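Local structure of protein-tyrosine-phosphatase PTP1 (Arabidopsis thaliana, 6KRW) at residues Ala16-Arg21 / Ile295-Glu300; Val60-Arg64 / Gln110-Thr116; Asn162-Lys168 / Asn181-Lys187; Thr173-Leu177 / Val214-Ile219; Leu267-Val271 / Tyr288-Tyr292. The protein removes phosphate from protein phosphotyrosine, dephosphorylates and probably inhibits MPK6, and with MKP1 modulates plant defence. One frame throughout, in Å; residues are numbered along the deposited sequence.

Interaction 2 lies beside the active site: Gly111 is about 7 Å from the catalytic Cys237 between side chains, and the side chain of Arg64 comes within about 3 Å of that of Ser238 in the phosphate-binding loop. Interactions 1 and 5 share helix 285-303, with centres 12 Å apart, and are in contact where Phe20 CD1 lies 3.5 Å from Tyr292 CD1. Interaction 4 reaches the same helix through the salt bridge of Arg217 NH1 to Glu298 OE1 (3.0 Å) and through Val216 against Phe290. The hairpin of interaction 3 is closed by the turn used in interaction 4, but its centre is 40 Å from that of interaction 1, across the chain's centre.

Interaction 1 of 5, residues Ala16-Arg21 / Ile295-Glu300; sequences ALGVFR and IVDELE
The CG2 methyl of Ile295 sits almost squarely over the ring of Phe20, 3.8 Å from its centroid and 5° off the normal, a CH-pi contact that suits a flat ring laid against a branched side chain. Beside it, Val296 CG2 presses on Phe20 CB at 3.5 Å. Leu299 CD1 approaches both Ala16 CB and the Phe20 ring, while Leu17 lays CD1 against Leu299 CB and Glu300 CG. At the more open margin, Arg21 NH2 donates to Glu300 OE2 at 2.7 Å in a salt bridge, meeting the carboxylate on its anti side. The guanidinium and carboxylate planes stand 48° apart, and a water joins Arg21 NE to the same OE2, so two routes tie the pair. Farther out, Thr253 of helix 242-259 touches both Phe20 and Ile295. The axes of 16-21 and 295-300 approach to 9.4 Å at 150°, a near-antiparallel helix pair with an apolar core and a salt bridge at its margin, joining the N-terminal helix 7-24 to the closing helix 285-303 of the phosphatase.

Interaction 2 of 5, residues Val60-Arg64 / Gln110-Thr116; sequences VEKNR and QGPLPHT
Two irregular loops run past each other, Lys62 CA lying 6.4 Å from Thr116 CA, and backbone carbonyls of both accept side-chain donors. Gln110 uses both ends of its amide on the 60-64 backbone: OE1 receives Arg64 N in a nearly straight bond (2.8 Å, 176°), and NE2 gives to Lys62 O at 2.8 Å. Glutamine suits, one flat group offering donor and acceptor. His115 NE2 donates to Glu61 O at 2.8 Å, the oxygen in the ring plane but the nitrogen 36° above the carbonyl plane. Lys62 to Arg64 probably belong to the phosphotyrosine-recognition loop, as in classical relatives, and Gly111 bonds through its backbone to Ser238 of the phosphate-binding loop, on which Arg64 also packs. The Arg64 chain bends at chi3 (-71°), turning the guanidinium edge to Gly111 O: NE (3.0 Å) and NH2 (3.2 Å) grip it side-on, while NH2 adds a weak bond to Pro112 O. Leu113 CD2 covers one guanidinium face, 3.4 Å above its plane.

Interaction 3 of 5, residues Asn162-Lys168 / Asn181-Lys187; sequences NISLTTK and NLEVNYK
A beta hairpin, strand 163-172 returning as strand 178-186, forms this contact, the two segments running antiparallel at 160° with axes 4.6 Å apart. Hydrogen-bonded pairs are Ser164 with Asn185 and Thr166 with Glu183; Ser164 N reaches Asn185 O at 2.8 Å. Ile163, Leu165 and Thr167 face the same side as Tyr186, Val184 and Leu182. Here Ile163 puts CG2 on Val184 CG2 at 3.6 Å, while its CG1 runs beside the Tyr186 ring at 3.8 Å from CD1. Isoleucine suits this place, its two branches meeting different partners. Cut back to alanine, position 163 would probably leave a gap beside Val184 CG2 and take away packing against one side of the Tyr186 ring. Leu165 CD1 touches both Val184 CB and Leu182 CB. At the end of the pair, where the chain turns a corner, Lys168 crosses Asn181 at a slant, CD 3.2 Å from Asn181 OD1, a buried oxygen with no partner in the model. Lys168 NZ makes a long salt bridge with Glu183 OE1, 3.8 Å, and bonds Ser195 as well. The apolar face packs on helix 117-126, where Ile163 and Tyr186 meet Ile125, Leu165 meets Trp121 and Tyr186 OH bonds Glu122. Leu165 pairs through its backbone with Arg158 of strand 158-160, and Leu182 with Val196 of strand 194-200, setting the hairpin within the large mixed sheet.

Interaction 4 of 5, residues Thr173-Leu177 / Val214-Ile219; sequences TDTSL and VAVREI
Thr173 meets the carboxylate of Glu218 with its methyl, CG2 standing 3.1 Å from OE2, while its hydroxyl serves the turn. OG1, placed between the backbone N and the carbonyl carbon (chi1 69°), accepts from Leu177 N at 2.9 Å and donates to Thr175 OG1 at 3.0 Å. A valine here would probably leave Leu177 N without its acceptor and remove the hydroxyl that donates to Thr175 OG1. Thr173 to Ser176 form a type I beta turn, the bend that joins strands 163-172 and 178-186 of the sheet and brings this loop against the first turns of helix 214-223. Thr175 then carries the polar link. Its OG1 gives to Glu218 OE1 in a very short bond of 2.5 Å, and its CG2 lies 3.6 Å from Val214 CG1. Threonine suits both jobs, having a hydroxyl for the acid and a methyl for the valine. The small Ala215 allows close approach of the backbone, its CB 3.3 Å from Thr175 O. Glu218 reaches across with an extended chain, and its OE2 also forms a salt bridge with Arg222, which would probably favour its negative form. Leu177, the last residue, slides past Glu218 in the opposite direction: Leu177 CD1 lies 3.9 Å from Glu218 CG, while Leu177 CD2 touches Ile219 CG1 at 3.8 Å.

Interaction 5 of 5, residues Leu267-Val271 / Tyr288-Tyr292; sequences LAKTV and YFFCY
Leu267 reaches into the cleft between the helices and lays CD2 over one face of the Tyr292 ring, 3.9 Å from its centroid and 26° off the normal, a CH-pi contact displaced toward the rim. The extended start of the leucine side chain, CG anti to the backbone N (chi1 180°), carries this methyl across, where it also meets Cys291 CB at 3.7 Å and Tyr288 CE1 at 4.0 Å. Leucine suits the spot because its long arm brings a methyl to both tyrosine rings and the small cysteine. The axes of 267-271 and 288-292 come within 11.9 Å at 125°, a wide spacing bridged by large side chains in the helical part of the phosphatase fold. Tyr288, also turned with CG anti to the backbone N, extends its ring toward the other helix: Val271 CG2 lies at the ring edge, 3.9 Å from Tyr288 CE1, and the hydroxyl oxygen of Tyr288 stops 3.4 Å from Ala268 CB, where a small residue fits. Both tyrosine hydroxyls bond Glu33 of helix 27-39, so tyrosine supplies apolar ring and polar end together.

Interaction 1 of 5, residues Ala16-Arg21 / Ile295-Glu300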
# COMPACT_ATOMS: atom_id res chain seq x y z
N ALA A 16 13.45 -15.54 12.27
CA ALA A 16 13.40 -14.16 11.75
C ALA A 16 13.58 -13.15 12.89
O ALA A 16 14.26 -12.15 12.70
CB ALA A 16 12.11 -13.92 11.02
N LEU A 17 12.93 -13.40 14.03
CA LEU A 17 13.01 -12.41 15.13
C LEU A 17 14.46 -12.23 15.55
O LEU A 17 14.89 -11.09 15.79
CB LEU A 17 12.15 -12.89 16.30
CG LEU A 17 12.14 -11.98 17.53
CD1 LEU A 17 11.78 -10.54 17.19
CD2 LEU A 17 11.19 -12.52 18.59
N GLY A 18 15.21 -13.31 15.70
CA GLY A 18 16.62 -13.18 16.12
C GLY A 18 17.40 -12.35 15.13
O GLY A 18 18.25 -11.52 15.55
N VAL A 19 17.15 -12.55 13.83
CA VAL A 19 17.86 -11.76 12.80
C VAL A 19 17.46 -10.29 12.83
O VAL A 19 18.35 -9.43 12.90
CB VAL A 19 17.66 -12.41 11.42
CG1 VAL A 19 18.15 -11.47 10.34
CG2 VAL A 19 18.31 -13.78 11.36
N PHE A 20 16.16 -10.00 12.79
CA PHE A 20 15.71 -8.58 12.76
C PHE A 20 16.08 -7.87 14.06
O PHE A 20 16.47 -6.70 14.00
CB PHE A 20 14.21 -8.53 12.46
CG PHE A 20 13.88 -8.71 11.00
CD1 PHE A 20 13.92 -7.63 10.15
CD2 PHE A 20 13.47 -9.93 10.49
CE1 PHE A 20 13.59 -7.76 8.81
CE2 PHE A 20 13.18 -10.07 9.14
CZ PHE A 20 13.28 -8.99 8.30
N ARG A 21 15.97 -8.55 15.19
CA ARG A 21 16.32 -7.92 16.49
C ARG A 21 17.82 -7.63 16.49
O ARG A 21 18.23 -6.56 16.98
CB ARG A 21 15.90 -8.83 17.64
CG ARG A 21 16.07 -8.22 19.02
CD ARG A 21 15.66 -9.24 20.06
NE ARG A 21 14.22 -9.29 20.26
CZ ARG A 21 13.54 -10.32 20.76
NH1 ARG A 21 14.16 -11.44 21.10
NH2 ARG A 21 12.23 -10.23 20.90
N ILE A 295 8.47 -4.71 12.07
CA ILE A 295 8.60 -6.17 11.83
C ILE A 295 9.05 -6.87 13.12
O ILE A 295 8.48 -7.92 13.46
CB ILE A 295 9.59 -6.41 10.68
CG1 ILE A 295 8.98 -5.98 9.34
CG2 ILE A 295 10.03 -7.87 10.63
CD1 ILE A 295 9.99 -5.75 8.22
N VAL A 296 10.00 -6.30 13.85
CA VAL A 296 10.42 -6.88 15.16
C VAL A 296 9.22 -6.92 16.10
O VAL A 296 9.00 -7.98 16.72
CB VAL A 296 11.61 -6.12 15.75
CG1 VAL A 296 11.80 -6.44 17.23
CG2 VAL A 296 12.87 -6.42 14.97
N ASP A 297 8.49 -5.81 16.23
CA ASP A 297 7.36 -5.72 17.20
C ASP A 297 6.31 -6.77 16.83
O ASP A 297 5.78 -7.44 17.73
CB ASP A 297 6.75 -4.32 17.21
CG ASP A 297 7.67 -3.30 17.85
OD1 ASP A 297 8.69 -3.71 18.45
OD2 ASP A 297 7.38 -2.08 17.71
N GLU A 298 6.09 -6.97 15.52
CA GLU A 298 5.04 -7.93 15.12
C GLU A 298 5.53 -9.36 15.36
O GLU A 298 4.73 -10.21 15.79
CB GLU A 298 4.56 -7.69 13.70
CG GLU A 298 3.35 -8.53 13.36
CD GLU A 298 2.13 -8.25 14.21
OE1 GLU A 298 2.11 -7.20 14.85
OE2 GLU A 298 1.21 -9.07 14.17
N LEU A 299 6.79 -9.65 15.04
CA LEU A 299 7.36 -10.99 15.30
C LEU A 299 7.34 -11.30 16.81
O LEU A 299 7.15 -12.49 17.15
CB LEU A 299 8.77 -11.09 14.74
CG LEU A 299 8.87 -11.15 13.22
CD1 LEU A 299 10.31 -11.03 12.75
CD2 LEU A 299 8.23 -12.44 12.69
N GLU A 300 7.49 -10.30 17.68
CA GLU A 300 7.39 -10.52 19.15
C GLU A 300 5.94 -10.90 19.51
O GLU A 300 5.78 -11.84 20.31
CB GLU A 300 7.85 -9.28 19.90
CG GLU A 300 9.34 -9.11 19.89
CD GLU A 300 9.86 -7.83 20.53
OE1 GLU A 300 9.05 -6.92 20.86
OE2 GLU A 300 11.10 -7.77 20.73
O HOH W 1 13.26 -6.34 20.64

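Interaction 2 of 5, residues Val60-Arg64 / Gln110-Thr116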
# COMPACT_ATOMS: atom_id res chain seq x y z
N VAL A 60 -0.55 13.52 -18.27
CA VAL A 60 0.31 14.21 -17.27
C VAL A 60 -0.54 14.79 -16.13
O VAL A 60 -0.09 14.71 -14.99
CB VAL A 60 1.22 15.26 -17.92
CG1 VAL A 60 2.40 14.61 -18.61
CG2 VAL A 60 0.47 16.16 -18.88
N GLU A 61 -1.72 15.33 -16.44
CA GLU A 61 -2.58 15.95 -15.40
C GLU A 61 -3.20 14.88 -14.49
O GLU A 61 -3.83 15.23 -13.54
CB GLU A 61 -3.71 16.75 -16.04
CG GLU A 61 -3.33 18.15 -16.45
CD GLU A 61 -4.51 18.97 -16.94
OE1 GLU A 61 -4.30 19.83 -17.80
OE2 GLU A 61 -5.64 18.73 -16.45
N LYS A 62 -3.01 13.60 -14.76
CA LYS A 62 -3.58 12.52 -13.92
C LYS A 62 -2.55 12.08 -12.88
O LYS A 62 -2.84 11.15 -12.11
CB LYS A 62 -3.99 11.34 -14.80
CG LYS A 62 -5.09 11.65 -15.80
CD LYS A 62 -5.29 10.55 -16.82
CE LYS A 62 -6.30 10.92 -17.89
NZ LYS A 62 -6.29 9.95 -19.00
N ASN A 63 -1.42 12.77 -12.81
CA ASN A 63 -0.34 12.51 -11.84
C ASN A 63 -0.30 13.63 -10.81
O ASN A 63 -0.15 14.79 -11.20
CB ASN A 63 1.01 12.39 -12.54
CG ASN A 63 0.99 11.27 -13.56
OD1 ASN A 63 0.45 10.22 -13.28
ND2 ASN A 63 1.53 11.52 -14.77
N ARG A 64 -0.38 13.26 -9.54
CA ARG A 64 -0.28 14.25 -8.44
C ARG A 64 1.11 14.88 -8.44
O ARG A 64 1.23 16.11 -8.22
CB ARG A 64 -0.59 13.55 -7.12
CG ARG A 64 -0.58 14.49 -5.94
CD ARG A 64 -1.14 13.85 -4.70
NE ARG A 64 -2.57 13.64 -4.79
CZ ARG A 64 -3.50 14.59 -4.57
NH1 ARG A 64 -3.18 15.83 -4.24
NH2 ARG A 64 -4.78 14.26 -4.64
N GLN A 110 -1.33 6.66 -5.99
CA GLN A 110 -1.33 8.02 -5.40
C GLN A 110 -2.69 8.29 -4.76
O GLN A 110 -3.65 7.59 -5.05
CB GLN A 110 -1.05 9.06 -6.48
CG GLN A 110 -2.19 9.17 -7.47
CD GLN A 110 -1.90 10.09 -8.62
OE1 GLN A 110 -0.78 10.56 -8.80
NE2 GLN A 110 -2.95 10.41 -9.36
N GLY A 111 -2.70 9.25 -3.85
CA GLY A 111 -3.98 9.72 -3.28
C GLY A 111 -4.74 10.32 -4.47
O GLY A 111 -4.20 11.16 -5.19
N PRO A 112 -6.00 9.89 -4.84
CA PRO A 112 -6.75 10.34 -6.03
C PRO A 112 -6.94 11.85 -6.09
O PRO A 112 -7.14 12.49 -5.05
CB PRO A 112 -8.11 9.63 -5.93
CG PRO A 112 -7.79 8.40 -5.13
CD PRO A 112 -6.69 8.78 -4.18
N LEU A 113 -6.86 12.39 -7.30
CA LEU A 113 -7.18 13.81 -7.59
C LEU A 113 -8.67 13.90 -7.86
O LEU A 113 -9.28 12.88 -8.16
CB LEU A 113 -6.35 14.22 -8.82
CG LEU A 113 -4.84 14.19 -8.61
CD1 LEU A 113 -4.13 14.05 -9.94
CD2 LEU A 113 -4.39 15.44 -7.88
N PRO A 114 -9.31 15.09 -7.76
CA PRO A 114 -10.73 15.21 -8.05
C PRO A 114 -11.08 14.59 -9.41
O PRO A 114 -12.07 13.90 -9.50
CB PRO A 114 -10.96 16.72 -8.06
CG PRO A 114 -9.85 17.27 -7.20
CD PRO A 114 -8.66 16.37 -7.48
N HIS A 115 -10.27 14.83 -10.43
CA HIS A 115 -10.54 14.33 -11.80
C HIS A 115 -10.05 12.89 -12.01
O HIS A 115 -10.27 12.40 -13.13
CB HIS A 115 -9.96 15.30 -12.83
CG HIS A 115 -8.53 15.63 -12.59
ND1 HIS A 115 -8.12 16.40 -11.52
CD2 HIS A 115 -7.43 15.32 -13.29
CE1 HIS A 115 -6.81 16.55 -11.58
NE2 HIS A 115 -6.36 15.89 -12.66
N THR A 116 -9.48 12.21 -11.01
CA THR A 116 -9.13 10.77 -11.18
C THR A 116 -9.92 9.89 -10.22
O THR A 116 -9.62 8.68 -10.11
CB THR A 116 -7.62 10.50 -11.07
OG1 THR A 116 -7.14 10.68 -9.74
CG2 THR A 116 -6.83 11.39 -12.00

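Interaction 3 of 5, residues Asn162-Lys168 / Asn181-Lys187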
# COMPACT_ATOMS: atom_id res chain seq x y z
N ASN A 162 -20.37 6.73 -13.91
CA ASN A 162 -21.26 5.54 -13.95
C ASN A 162 -21.26 4.82 -12.59
O ASN A 162 -21.98 3.81 -12.47
CB ASN A 162 -20.80 4.58 -15.05
CG ASN A 162 -21.86 3.58 -15.44
OD1 ASN A 162 -23.05 3.84 -15.28
ND2 ASN A 162 -21.44 2.44 -15.96
N ILE A 163 -20.49 5.31 -11.61
CA ILE A 163 -20.25 4.56 -10.35
C ILE A 163 -20.95 5.27 -9.19
O ILE A 163 -20.82 6.51 -9.05
CB ILE A 163 -18.74 4.41 -10.09
CG1 ILE A 163 -18.14 3.38 -11.05
CG2 ILE A 163 -18.47 4.06 -8.65
CD1 ILE A 163 -16.62 3.34 -11.06
N SER A 164 -21.64 4.50 -8.36
CA SER A 164 -22.24 5.01 -7.09
C SER A 164 -21.53 4.37 -5.90
O SER A 164 -21.20 3.17 -5.94
CB SER A 164 -23.71 4.76 -7.05
OG SER A 164 -23.99 3.38 -6.90
N LEU A 165 -21.29 5.17 -4.86
CA LEU A 165 -20.62 4.71 -3.62
C LEU A 165 -21.51 5.01 -2.41
O LEU A 165 -22.06 6.11 -2.32
CB LEU A 165 -19.29 5.45 -3.49
CG LEU A 165 -18.42 5.08 -2.29
CD1 LEU A 165 -17.88 3.67 -2.41
CD2 LEU A 165 -17.29 6.08 -2.14
N THR A 166 -21.60 4.05 -1.49
CA THR A 166 -22.42 4.16 -0.27
C THR A 166 -21.64 3.55 0.90
O THR A 166 -20.98 2.53 0.74
CB THR A 166 -23.78 3.49 -0.49
OG1 THR A 166 -24.58 4.40 -1.24
CG2 THR A 166 -24.46 3.13 0.81
N THR A 167 -21.80 4.16 2.07
CA THR A 167 -21.17 3.67 3.31
C THR A 167 -22.16 2.80 4.09
O THR A 167 -23.25 3.28 4.39
CB THR A 167 -20.68 4.84 4.15
OG1 THR A 167 -19.80 5.64 3.35
CG2 THR A 167 -19.98 4.36 5.40
N LYS A 168 -21.78 1.57 4.41
CA LYS A 168 -22.65 0.67 5.22
C LYS A 168 -22.45 0.99 6.70
O LYS A 168 -23.42 0.96 7.42
CB LYS A 168 -22.35 -0.79 4.92
CG LYS A 168 -22.51 -1.17 3.46
CD LYS A 168 -22.51 -2.67 3.23
CE LYS A 168 -22.07 -3.03 1.83
NZ LYS A 168 -22.42 -4.42 1.47
N ASN A 181 -16.86 0.48 6.01
CA ASN A 181 -17.42 -0.56 5.12
C ASN A 181 -18.16 0.15 3.99
O ASN A 181 -19.22 0.79 4.23
CB ASN A 181 -18.36 -1.48 5.89
CG ASN A 181 -18.68 -2.74 5.13
OD1 ASN A 181 -19.40 -2.71 4.13
ND2 ASN A 181 -18.18 -3.87 5.61
N LEU A 182 -17.59 0.05 2.78
CA LEU A 182 -18.10 0.80 1.62
C LEU A 182 -18.74 -0.18 0.65
O LEU A 182 -18.36 -1.36 0.60
CB LEU A 182 -16.94 1.51 0.92
CG LEU A 182 -16.19 2.54 1.75
CD1 LEU A 182 -15.09 3.21 0.92
CD2 LEU A 182 -17.18 3.54 2.34
N GLU A 183 -19.69 0.35 -0.11
CA GLU A 183 -20.42 -0.40 -1.13
C GLU A 183 -20.31 0.40 -2.42
O GLU A 183 -20.72 1.57 -2.43
CB GLU A 183 -21.86 -0.57 -0.69
CG GLU A 183 -22.80 -1.01 -1.79
CD GLU A 183 -24.24 -1.12 -1.31
OE1 GLU A 183 -24.46 -1.65 -0.20
OE2 GLU A 183 -25.13 -0.66 -2.05
N VAL A 184 -19.76 -0.22 -3.45
CA VAL A 184 -19.54 0.45 -4.75
C VAL A 184 -20.20 -0.40 -5.84
O VAL A 184 -20.17 -1.64 -5.75
CB VAL A 184 -18.03 0.68 -4.99
CG1 VAL A 184 -17.28 -0.62 -5.21
CG2 VAL A 184 -17.80 1.63 -6.15
N ASN A 185 -20.77 0.26 -6.84
CA ASN A 185 -21.34 -0.47 -7.99
C ASN A 185 -21.59 0.50 -9.14
O ASN A 185 -21.57 1.73 -8.92
CB ASN A 185 -22.63 -1.22 -7.61
CG ASN A 185 -23.74 -0.29 -7.18
OD1 ASN A 185 -23.70 0.28 -6.09
ND2 ASN A 185 -24.75 -0.15 -8.03
N TYR A 186 -21.81 -0.05 -10.33
CA TYR A 186 -22.33 0.72 -11.48
C TYR A 186 -23.83 0.93 -11.30
O TYR A 186 -24.50 0.15 -10.59
CB TYR A 186 -22.06 -0.00 -12.79
CG TYR A 186 -20.62 -0.32 -13.05
CD1 TYR A 186 -19.68 0.69 -13.21
CD2 TYR A 186 -20.18 -1.63 -13.15
CE1 TYR A 186 -18.34 0.40 -13.45
CE2 TYR A 186 -18.86 -1.94 -13.40
CZ TYR A 186 -17.93 -0.92 -13.55
OH TYR A 186 -16.62 -1.23 -13.79
N LYS A 187 -24.38 1.94 -11.97
CA LYS A 187 -25.81 2.27 -11.83
C LYS A 187 -26.68 1.26 -12.59
O LYS A 187 -27.87 1.16 -12.24
CB LYS A 187 -26.06 3.71 -12.27
CG LYS A 187 -25.39 4.72 -11.36
CD LYS A 187 -25.39 6.12 -11.91
CE LYS A 187 -24.42 7.01 -11.16
NZ LYS A 187 -24.33 8.36 -11.78

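Interaction 4 of 5, residues Thr173-Leu177 / Val214-Ile219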
# COMPACT_ATOMS: atom_id res chain seq x y z
N THR A 173 -11.13 2.65 15.96
CA THR A 173 -10.40 1.76 16.88
C THR A 173 -9.72 2.60 17.95
O THR A 173 -9.61 3.82 17.76
CB THR A 173 -9.33 0.99 16.10
OG1 THR A 173 -8.34 1.95 15.71
CG2 THR A 173 -9.91 0.26 14.91
N ASP A 174 -9.19 1.95 18.98
CA ASP A 174 -8.41 2.60 20.08
C ASP A 174 -7.10 3.19 19.54
O ASP A 174 -6.55 4.10 20.18
CB ASP A 174 -8.09 1.60 21.19
CG ASP A 174 -9.31 1.01 21.89
OD1 ASP A 174 -10.33 1.71 21.97
OD2 ASP A 174 -9.22 -0.13 22.36
N THR A 175 -6.58 2.69 18.42
CA THR A 175 -5.26 3.07 17.85
C THR A 175 -5.37 4.15 16.76
O THR A 175 -4.36 4.36 16.09
CB THR A 175 -4.58 1.81 17.30
OG1 THR A 175 -5.49 1.16 16.41
CG2 THR A 175 -4.22 0.84 18.40
N SER A 176 -6.53 4.80 16.62
CA SER A 176 -6.85 5.93 15.70
C SER A 176 -7.18 5.46 14.29
O SER A 176 -7.35 6.33 13.45
CB SER A 176 -5.84 7.06 15.66
OG SER A 176 -5.32 7.35 16.95
N LEU A 177 -7.37 4.16 14.04
CA LEU A 177 -7.80 3.77 12.68
C LEU A 177 -9.28 4.14 12.50
O LEU A 177 -10.01 4.05 13.45
CB LEU A 177 -7.61 2.27 12.52
CG LEU A 177 -6.17 1.79 12.64
CD1 LEU A 177 -6.14 0.28 12.43
CD2 LEU A 177 -5.25 2.48 11.62
N VAL A 214 2.12 0.67 16.82
CA VAL A 214 0.90 -0.08 17.21
C VAL A 214 -0.19 0.05 16.15
O VAL A 214 -0.81 -0.98 15.82
CB VAL A 214 0.44 0.38 18.60
CG1 VAL A 214 -0.83 -0.35 19.02
CG2 VAL A 214 1.53 0.18 19.63
N ALA A 215 -0.47 1.27 15.67
CA ALA A 215 -1.60 1.46 14.72
C ALA A 215 -1.25 0.75 13.39
O ALA A 215 -2.09 0.03 12.83
CB ALA A 215 -1.84 2.92 14.49
N VAL A 216 -0.02 0.90 12.94
CA VAL A 216 0.34 0.25 11.65
C VAL A 216 0.25 -1.28 11.78
O VAL A 216 -0.29 -1.94 10.87
CB VAL A 216 1.72 0.72 11.21
CG1 VAL A 216 2.18 -0.10 10.02
CG2 VAL A 216 1.70 2.18 10.81
N ARG A 217 0.69 -1.83 12.90
CA ARG A 217 0.58 -3.29 13.10
C ARG A 217 -0.89 -3.71 13.24
O ARG A 217 -1.22 -4.82 12.83
CB ARG A 217 1.46 -3.74 14.27
CG ARG A 217 2.93 -3.69 13.92
CD ARG A 217 3.83 -4.25 14.99
NE ARG A 217 3.63 -3.63 16.28
CZ ARG A 217 3.00 -4.18 17.31
NH1 ARG A 217 2.48 -5.39 17.22
NH2 ARG A 217 2.92 -3.52 18.45
N GLU A 218 -1.76 -2.86 13.80
CA GLU A 218 -3.19 -3.24 13.85
C GLU A 218 -3.75 -3.37 12.42
O GLU A 218 -4.58 -4.26 12.19
CB GLU A 218 -3.97 -2.23 14.68
CG GLU A 218 -5.41 -2.65 14.84
CD GLU A 218 -6.25 -1.78 15.76
OE1 GLU A 218 -5.72 -1.29 16.77
OE2 GLU A 218 -7.34 -1.50 15.35
N ILE A 219 -3.32 -2.52 11.49
CA ILE A 219 -3.78 -2.68 10.08
C ILE A 219 -3.40 -4.08 9.61
O ILE A 219 -4.25 -4.80 9.09
CB ILE A 219 -3.17 -1.60 9.18
CG1 ILE A 219 -3.53 -0.19 9.62
CG2 ILE A 219 -3.55 -1.87 7.71
CD1 ILE A 219 -2.82 0.90 8.87

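Interaction 5 of 5, residues Leu267-Val271 / Tyr288-Tyr292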
# COMPACT_ATOMS: atom_id res chain seq x y z
N LEU A 267 15.57 -7.47 4.16
CA LEU A 267 14.62 -6.37 3.90
C LEU A 267 15.16 -5.44 2.80
O LEU A 267 14.38 -4.90 2.01
CB LEU A 267 14.36 -5.60 5.20
CG LEU A 267 13.40 -4.43 5.07
CD1 LEU A 267 12.02 -4.90 4.67
CD2 LEU A 267 13.34 -3.67 6.36
N ALA A 268 16.49 -5.27 2.73
CA ALA A 268 17.04 -4.39 1.67
C ALA A 268 16.70 -4.98 0.29
O ALA A 268 16.34 -4.22 -0.61
CB ALA A 268 18.53 -4.23 1.82
N LYS A 269 16.79 -6.30 0.16
CA LYS A 269 16.43 -6.95 -1.11
C LYS A 269 14.94 -6.76 -1.42
O LYS A 269 14.56 -6.46 -2.57
CB LYS A 269 16.81 -8.42 -1.02
CG LYS A 269 16.66 -9.20 -2.31
CD LYS A 269 17.09 -10.65 -2.16
CE LYS A 269 17.26 -11.38 -3.47
NZ LYS A 269 15.95 -11.68 -4.07
N THR A 270 14.08 -6.85 -0.39
CA THR A 270 12.65 -6.60 -0.60
C THR A 270 12.42 -5.18 -1.09
O THR A 270 11.62 -4.96 -2.00
CB THR A 270 11.87 -6.89 0.68
OG1 THR A 270 12.01 -8.27 0.99
CG2 THR A 270 10.40 -6.52 0.53
N VAL A 271 13.03 -4.21 -0.40
CA VAL A 271 12.82 -2.80 -0.81
C VAL A 271 13.38 -2.57 -2.23
O VAL A 271 12.77 -1.86 -2.99
CB VAL A 271 13.39 -1.83 0.24
CG1 VAL A 271 13.34 -0.40 -0.26
CG2 VAL A 271 12.61 -1.94 1.55
N TYR A 288 12.71 3.49 6.78
CA TYR A 288 13.38 2.17 6.70
C TYR A 288 13.57 1.60 8.10
O TYR A 288 13.30 0.44 8.32
CB TYR A 288 14.68 2.35 5.91
CG TYR A 288 15.34 1.05 5.53
CD1 TYR A 288 14.78 0.26 4.54
CD2 TYR A 288 16.47 0.61 6.16
CE1 TYR A 288 15.36 -0.95 4.18
CE2 TYR A 288 17.07 -0.58 5.79
CZ TYR A 288 16.49 -1.38 4.83
OH TYR A 288 17.07 -2.57 4.44
N PHE A 289 13.98 2.44 9.04
CA PHE A 289 14.11 2.00 10.46
C PHE A 289 12.73 1.57 10.98
O PHE A 289 12.63 0.58 11.71
CB PHE A 289 14.72 3.11 11.33
CG PHE A 289 16.21 3.02 11.44
CD1 PHE A 289 16.81 2.26 12.43
CD2 PHE A 289 17.03 3.69 10.54
CE1 PHE A 289 18.19 2.19 12.53
CE2 PHE A 289 18.41 3.59 10.63
CZ PHE A 289 18.99 2.86 11.63
N PHE A 290 11.70 2.33 10.63
CA PHE A 290 10.33 2.01 11.12
C PHE A 290 9.91 0.62 10.61
O PHE A 290 9.27 -0.12 11.33
CB PHE A 290 9.36 3.11 10.71
CG PHE A 290 7.95 2.92 11.21
CD1 PHE A 290 7.60 3.29 12.50
CD2 PHE A 290 6.97 2.38 10.41
CE1 PHE A 290 6.30 3.10 12.96
CE2 PHE A 290 5.67 2.19 10.86
CZ PHE A 290 5.33 2.56 12.15
N CYS A 291 10.30 0.27 9.36
CA CYS A 291 10.02 -1.08 8.82
C CYS A 291 10.61 -2.12 9.77
O CYS A 291 9.95 -3.04 10.16
CB CYS A 291 10.71 -1.33 7.48
SG CYS A 291 10.00 -0.47 6.07
N TYR A 292 11.89 -1.95 10.13
CA TYR A 292 12.56 -2.94 11.00
C TYR A 292 11.85 -3.00 12.36
O TYR A 292 11.58 -4.08 12.85
CB TYR A 292 14.02 -2.56 11.21
CG TYR A 292 14.97 -3.19 10.22
CD1 TYR A 292 15.41 -4.48 10.42
CD2 TYR A 292 15.42 -2.49 9.11
CE1 TYR A 292 16.28 -5.08 9.53
CE2 TYR A 292 16.30 -3.09 8.22
CZ TYR A 292 16.72 -4.38 8.44
OH TYR A 292 17.59 -5.03 7.58